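Local coordinates for uncharacterized protein (Photobacterium profundum, PDB 3R87) that probably hydrolyses thioesters as a hotdog-fold thioesterase of the 4-hydroxybenzoyl-CoA thioesterase family, at residues 5-10 with 80-85; 91-96 with 107-112. One frame throughout, in Å; residues are numbered along the deposited sequence. Where two conformers were deposited one is given.

Contact 1 (5-10 with 80-85); sequences KIYHHP and TSFTLD
Y7 and T80 form an antiparallel, hydrogen-bonded pair where the N-terminal strand 7-12 lies against strand 75-85 in the antiparallel sheet of the hotdog fold. Two backbone bonds close the pair, Y7 N to T80 O at 2.8 Å and T80 N to Y7 O at 2.9 Å. T80 O also takes a CA-H contact from I6, and the tyrosine ring brings its edge, at CD2, to 3.4 Å from T80 O, with the oxygen in the ring plane. Beyond this pair the chain before Y7 touches strand 80-85 only lightly, K5 O resting on CB of S81.

The side chains of Y7 and T80 lie on the same face of the sheet, which helix 28-41 covers: Y7 packs on V40 and T80 on A36. With CG anti to its own carbonyl carbon (chi1 -64°), Y7 sends its ring along the sheet to F82 on the partner strand. The two aromatic side chains cross obliquely and meet by one corner of the phenyl ring, CE1, which lies 3.9 Å from Y7 CE2. F82 in turn touches V40 and M132 and meets the ring of W92, so the tyrosine borders an apolar layer between sheet and helices.

The T80 hydroxyl is bound to Q94 NE2 of the next strand. A water bridges it to Y7 O: the water sits 2.7 Å from T80 OG1 and gives a weak bond to Y7 O, which thus receives T80 N and this water. At the phenyl edge, near the ring plane, the Y7 hydroxyl OH stands 3.9 Å from F82 CE1.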
loop_
_atom_site.group_PDB
_atom_site.type_symbol
_atom_site.label_atom_id
_atom_site.label_comp_id
_atom_site.label_asym_id
_atom_site.label_seq_id
_atom_site.Cartn_x
_atom_site.Cartn_y
_atom_site.Cartn_z
ATOM N N LYS A 5 0.823 1.745 -30.760
ATOM C CA LYS A 5 1.778 0.685 -30.493
ATOM C C LYS A 5 1.713 0.219 -29.013
ATOM O O LYS A 5 1.153 0.939 -28.156
ATOM C CB LYS A 5 3.184 1.094 -30.816
ATOM C CG LYS A 5 3.688 2.200 -29.865
ATOM C CD LYS A 5 5.171 2.550 -30.173
ATOM C CE LYS A 5 5.690 3.650 -29.258
ATOM N NZ LYS A 5 7.129 4.100 -29.568
ATOM N N ILE A 6 2.324 -0.914 -28.748
ATOM C CA ILE A 6 2.485 -1.417 -27.403
ATOM C C ILE A 6 3.721 -0.795 -26.758
ATOM O O ILE A 6 4.801 -0.817 -27.313
ATOM C CB ILE A 6 2.508 -2.930 -27.370
ATOM C CG1 ILE A 6 1.163 -3.502 -27.876
ATOM C CG2 ILE A 6 2.889 -3.440 -25.999
ATOM C CD1 ILE A 6 1.095 -5.025 -28.011
ATOM N N TYR A 7 3.540 -0.206 -25.597
ATOM C CA TYR A 7 4.606 0.310 -24.742
ATOM C C TYR A 7 4.933 -0.736 -23.685
ATOM O O TYR A 7 4.033 -1.460 -23.243
ATOM C CB TYR A 7 4.164 1.613 -24.052
ATOM C CG TYR A 7 3.897 2.726 -25.036
ATOM C CD1 TYR A 7 4.875 3.686 -25.287
ATOM C CD2 TYR A 7 2.700 2.854 -25.697
ATOM C CE1 TYR A 7 4.629 4.706 -26.224
ATOM C CE2 TYR A 7 2.442 3.875 -26.642
ATOM C CZ TYR A 7 3.404 4.782 -26.867
ATOM O OH TYR A 7 3.172 5.782 -27.781
ATOM N N HIS A 8 6.167 -0.785 -23.252
ATOM C CA HIS A 8 6.654 -1.741 -22.296
ATOM C C HIS A 8 7.194 -1.027 -21.064
ATOM O O HIS A 8 7.966 -0.076 -21.206
ATOM C CB HIS A 8 7.786 -2.585 -22.925
ATOM C CG HIS A 8 7.350 -3.381 -24.102
ATOM N ND1 HIS A 8 7.000 -4.686 -24.013
ATOM C CD2 HIS A 8 7.200 -3.019 -25.414
ATOM C CE1 HIS A 8 6.637 -5.140 -25.226
ATOM N NE2 HIS A 8 6.751 -4.134 -26.072
ATOM N N HIS A 9 6.851 -1.517 -19.869
ATOM C CA HIS A 9 7.348 -0.949 -18.611
ATOM C C HIS A 9 7.593 -2.071 -17.666
ATOM O O HIS A 9 6.694 -2.814 -17.349
ATOM C CB HIS A 9 6.269 0.010 -18.034
ATOM C CG HIS A 9 6.635 0.543 -16.662
ATOM N ND1 HIS A 9 7.723 1.325 -16.466
ATOM C CD2 HIS A 9 6.106 0.301 -15.402
ATOM C CE1 HIS A 9 7.870 1.548 -15.148
ATOM N NE2 HIS A 9 6.855 0.996 -14.488
ATOM N N PRO A 10 8.822 -2.230 -17.178
ATOM C CA PRO A 10 9.111 -3.354 -16.279
ATOM C C PRO A 10 8.629 -3.074 -14.873
ATOM O O PRO A 10 8.713 -1.939 -14.402
ATOM C CB PRO A 10 10.639 -3.450 -16.305
ATOM C CG PRO A 10 11.080 -2.030 -16.630
ATOM C CD PRO A 10 10.059 -1.434 -17.484
ATOM N N THR A 80 1.212 -1.793 -22.616
ATOM C CA THR A 80 0.149 -0.807 -22.643
ATOM C C THR A 80 -0.057 -0.263 -24.048
ATOM O O THR A 80 0.914 0.093 -24.717
ATOM C CB THR A 80 0.533 0.379 -21.727
ATOM O OG1 THR A 80 0.658 -0.094 -20.383
ATOM C CG2 THR A 80 -0.469 1.509 -21.738
ATOM N N SER A 81 -1.294 -0.118 -24.459
ATOM C CA SER A 81 -1.638 0.666 -25.620
ATOM C C SER A 81 -2.813 1.572 -25.287
ATOM O O SER A 81 -3.523 1.350 -24.297
ATOM C CB SER A 81 -1.961 -0.211 -26.845
ATOM O OG SER A 81 -3.098 -0.968 -26.563
ATOM N N PHE A 82 -3.027 2.614 -26.082
ATOM C CA PHE A 82 -4.123 3.552 -25.897
ATOM C C PHE A 82 -4.794 3.848 -27.170
ATOM O O PHE A 82 -4.205 3.754 -28.271
ATOM C CB PHE A 82 -3.693 4.906 -25.201
ATOM C CG PHE A 82 -2.776 5.729 -26.018
ATOM C CD1 PHE A 82 -1.351 5.651 -25.931
ATOM C CD2 PHE A 82 -3.322 6.659 -26.942
ATOM C CE1 PHE A 82 -0.531 6.430 -26.714
ATOM C CE2 PHE A 82 -2.450 7.396 -27.739
ATOM C CZ PHE A 82 -1.029 7.317 -27.604
ATOM N N THR A 83 -6.060 4.243 -27.060
ATOM C CA THR A 83 -6.807 4.780 -28.180
ATOM C C THR A 83 -7.630 5.947 -27.627
ATOM O O THR A 83 -8.136 5.951 -26.548
ATOM C CB THR A 83 -7.754 3.730 -28.730
ATOM O OG1 THR A 83 -8.885 3.641 -27.978
ATOM C CG2 THR A 83 -7.210 2.296 -28.633
ATOM N N LEU A 84 -7.731 6.962 -28.412
ATOM C CA LEU A 84 -8.521 8.155 -28.045
ATOM C C LEU A 84 -9.971 7.870 -28.378
ATOM O O LEU A 84 -10.255 7.322 -29.446
ATOM C CB LEU A 84 -7.982 9.411 -28.769
ATOM C CG LEU A 84 -6.421 9.443 -28.723
ATOM C CD1 LEU A 84 -5.690 10.435 -29.650
ATOM C CD2 LEU A 84 -6.034 9.660 -27.194
ATOM N N ASP A 85 -10.919 8.296 -27.568
ATOM C CA ASP A 85 -12.310 8.030 -27.847
ATOM C C ASP A 85 -13.049 9.394 -27.671
ATOM O O ASP A 85 -13.638 9.651 -26.640
ATOM C CB ASP A 85 -12.772 6.967 -26.836
ATOM C CG ASP A 85 -14.254 6.629 -26.950
ATOM O OD1 ASP A 85 -14.876 6.188 -25.917
ATOM O OD2 ASP A 85 -14.789 6.773 -28.059
HETATM O O HOH W 1 3.343 -0.248 -20.408
#

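Contact 2 (91-96 with 107-112); sequences LWRQEV and IGDIEM
R93 and D109 face each other in a non-hydrogen-bonded pair and join their side chains in a salt bridge, R93 NH1 to D109 OD1 at 2.9 Å. The bond is fairly straight (164°) and meets the syn side of the carboxylate, although the two flat groups are turned 39° against each other. A water that accepts from R93 NH1 and donates to D109 OD2 also links them. On its other side the guanidinium grips E95 of its own strand side-on: NE at 2.9 Å and NH2 at 3.1 Å both bind OE2. OE2 and OD1 lie near the guanidinium plane, and I107 CG2 sits over one face, 3.4 Å from R93 CZ. The arginine chain runs with CG anti to the backbone N and then bends at chi2 (70°), which lays the group along the sheet between its two acids. E95 OE1 is held by W97 NE1. Further along this face L91 CD2 packs on E111 CG, while the E111 carboxylate pairs with K89.

W92, Q94, I110 and M112 lie on the opposite face; W92 and Q94 pack on R37 and A36 of helix 28-41, and I110 and M112 on A62 and F57 of strand 56-66. The indole NE1 gives a weak bond to M112 SD at 3.4 Å, part of an oblique Met-aromatic contact, and M112 CE lies at the ring edge, 3.8 Å from W92 CZ2. I110 CG2 approaches W92 CD1. M112 and I110 each have a second conformer, so these contacts are less certain. Q94 OE1 accepts from R37 NH1 and its NE2 gives to F33 O. W92 with I110 and Q94 with G108 each exchange two backbone N-H···O bonds. This alternation is that of an antiparallel ladder, here the two arms of a beta hairpin in the hotdog sheet.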
loop_
_atom_site.group_PDB
_atom_site.type_symbol
_atom_site.label_atom_id
_atom_site.label_comp_id
_atom_site.label_asym_id
_atom_site.label_seq_id
_atom_site.Cartn_x
_atom_site.Cartn_y
_atom_site.Cartn_z
ATOM N N LEU A 91 -8.965 5.379 -23.859
ATOM C CA LEU A 91 -9.066 3.995 -23.566
ATOM C C LEU A 91 -7.701 3.356 -23.530
ATOM O O LEU A 91 -6.898 3.581 -24.460
ATOM C CB LEU A 91 -9.956 3.295 -24.637
ATOM C CG LEU A 91 -11.195 4.024 -24.956
ATOM C CD1 LEU A 91 -11.923 3.280 -26.073
ATOM C CD2 LEU A 91 -12.052 4.193 -23.667
ATOM N N TRP A 92 -7.410 2.602 -22.516
ATOM C CA TRP A 92 -6.136 1.945 -22.341
ATOM C C TRP A 92 -6.351 0.453 -22.280
ATOM O O TRP A 92 -7.266 -0.028 -21.578
ATOM C CB TRP A 92 -5.449 2.427 -21.080
ATOM C CG TRP A 92 -5.195 3.890 -20.992
ATOM C CD1 TRP A 92 -6.038 4.864 -20.567
ATOM C CD2 TRP A 92 -3.961 4.566 -21.310
ATOM N NE1 TRP A 92 -5.404 6.074 -20.609
ATOM C CE2 TRP A 92 -4.127 5.934 -21.046
ATOM C CE3 TRP A 92 -2.689 4.117 -21.730
ATOM C CZ2 TRP A 92 -3.083 6.878 -21.191
ATOM C CZ3 TRP A 92 -1.671 5.033 -21.883
ATOM C CH2 TRP A 92 -1.884 6.385 -21.649
ATOM N N ARG A 93 -5.520 -0.317 -22.974
ATOM C CA ARG A 93 -5.417 -1.744 -22.821
ATOM C C ARG A 93 -4.097 -2.006 -22.124
ATOM O O ARG A 93 -3.049 -1.599 -22.646
ATOM C CB ARG A 93 -5.473 -2.458 -24.177
ATOM C CG ARG A 93 -5.214 -3.943 -24.091
ATOM C CD ARG A 93 -6.347 -4.659 -23.419
ATOM N NE ARG A 93 -6.198 -6.097 -23.541
ATOM C CZ ARG A 93 -7.213 -6.933 -23.696
ATOM N NH1 ARG A 93 -8.504 -6.547 -23.554
ATOM N NH2 ARG A 93 -6.907 -8.203 -23.886
ATOM N N GLN A 94 -4.102 -2.690 -20.982
ATOM C CA GLN A 94 -2.910 -2.910 -20.222
ATOM C C GLN A 94 -2.837 -4.343 -19.794
ATOM O O GLN A 94 -3.860 -4.939 -19.388
ATOM C CB GLN A 94 -2.790 -1.950 -19.027
ATOM C CG GLN A 94 -2.917 -0.503 -19.470
ATOM C CD GLN A 94 -2.544 0.463 -18.384
ATOM O OE1 GLN A 94 -3.430 0.983 -17.685
ATOM N NE2 GLN A 94 -1.253 0.672 -18.184
ATOM N N GLU A 95 -1.657 -4.954 -19.859
ATOM C CA GLU A 95 -1.498 -6.341 -19.556
ATOM C C GLU A 95 -0.221 -6.582 -18.780
ATOM O O GLU A 95 0.809 -5.980 -19.070
ATOM C CB GLU A 95 -1.454 -7.205 -20.837
ATOM C CG GLU A 95 -2.733 -7.017 -21.673
ATOM C CD GLU A 95 -2.805 -7.845 -22.913
ATOM O OE1 GLU A 95 -1.822 -8.575 -23.239
ATOM O OE2 GLU A 95 -3.859 -7.773 -23.600
ATOM N N VAL A 96 -0.278 -7.473 -17.790
ATOM C CA VAL A 96 0.924 -7.925 -17.080
ATOM C C VAL A 96 1.368 -9.238 -17.658
ATOM O O VAL A 96 0.593 -10.207 -17.676
ATOM C CB VAL A 96 0.585 -8.164 -15.572
ATOM C CG1 VAL A 96 1.816 -8.698 -14.862
ATOM C CG2 VAL A 96 -0.007 -6.952 -14.922
ATOM N N ILE A 107 -5.147 -8.694 -17.280
ATOM C CA ILE A 107 -5.619 -7.827 -18.361
ATOM C C ILE A 107 -6.472 -6.737 -17.766
ATOM O O ILE A 107 -7.375 -7.038 -16.960
ATOM C CB ILE A 107 -6.403 -8.620 -19.388
ATOM C CG1 ILE A 107 -5.521 -9.668 -20.062
ATOM C CG2 ILE A 107 -7.065 -7.645 -20.418
ATOM C CD1 ILE A 107 -6.270 -10.736 -20.861
ATOM N N GLY A 108 -6.293 -5.503 -18.210
ATOM C CA GLY A 108 -7.175 -4.402 -17.852
ATOM C C GLY A 108 -7.574 -3.619 -19.074
ATOM O O GLY A 108 -6.732 -3.271 -19.927
ATOM N N ASP A 109 -8.861 -3.295 -19.154
ATOM C CA ASP A 109 -9.392 -2.306 -20.068
ATOM C C ASP A 109 -9.793 -1.106 -19.229
ATOM O O ASP A 109 -10.695 -1.226 -18.361
ATOM C CB ASP A 109 -10.629 -2.839 -20.826
ATOM C CG ASP A 109 -10.345 -4.036 -21.688
ATOM O OD1 ASP A 109 -9.414 -3.961 -22.472
ATOM O OD2 ASP A 109 -11.121 -5.050 -21.592
ATOM N N ILE A 110 -9.107 0.009 -19.387
ATOM C CA ILE A 110 -9.229 1.173 -18.529
ATOM C C ILE A 110 -9.734 2.352 -19.298
ATOM O O ILE A 110 -9.276 2.604 -20.429
ATOM C CB ILE A 110 -7.904 1.486 -17.821
ATOM C CG1 ILE A 110 -7.647 0.623 -16.572
ATOM C CG2 ILE A 110 -7.851 2.959 -17.453
ATOM C CD1 ILE A 110 -7.583 -0.500 -16.555
ATOM N N GLU A 111 -10.696 3.079 -18.789
ATOM C CA GLU A 111 -11.170 4.307 -19.374
ATOM C C GLU A 111 -10.785 5.449 -18.486
ATOM O O GLU A 111 -11.121 5.444 -17.275
ATOM C CB GLU A 111 -12.679 4.313 -19.546
ATOM C CG GLU A 111 -13.208 3.221 -20.315
ATOM C CD GLU A 111 -14.688 3.371 -20.685
ATOM O OE1 GLU A 111 -15.398 4.334 -20.223
ATOM O OE2 GLU A 111 -15.172 2.449 -21.385
ATOM N N MET A 112 -10.114 6.440 -19.024
ATOM C CA MET A 112 -9.548 7.554 -18.314
ATOM C C MET A 112 -10.243 8.858 -18.753
ATOM O O MET A 112 -10.476 9.035 -19.966
ATOM C CB MET A 112 -8.062 7.626 -18.768
ATOM C CG MET A 112 -7.251 8.726 -18.140
ATOM S SD MET A 112 -5.552 8.873 -18.640
ATOM C CE MET A 112 -5.499 9.581 -20.120
HETATM O O HOH W 2 -9.018 -1.474 -23.637
HETATM O O HOH W 3 -11.415 -7.072 -23.405
#

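In the fold
Starting at the N terminus, contact 1 brings strand 7-12 onto strand 75-85, closing a loop of about 70 residues that contains helices 28-41 and 43-53 and strand 56-66. Contact 2 follows in series, neither nested in contact 1 nor crossing it: a short hairpin link separates strands 89-97 and 106-115. The two join through the neighbouring strands 75-85 and 89-97, whose backbones pair at T83 with L91 and at S81 with R93, while T80 CG2 packs against the W92 ring. The strand order 7-12, 75-85, 89-97, 106-115 thus runs through both contacts, and strand 56-66 continues the sheet beyond 106-115.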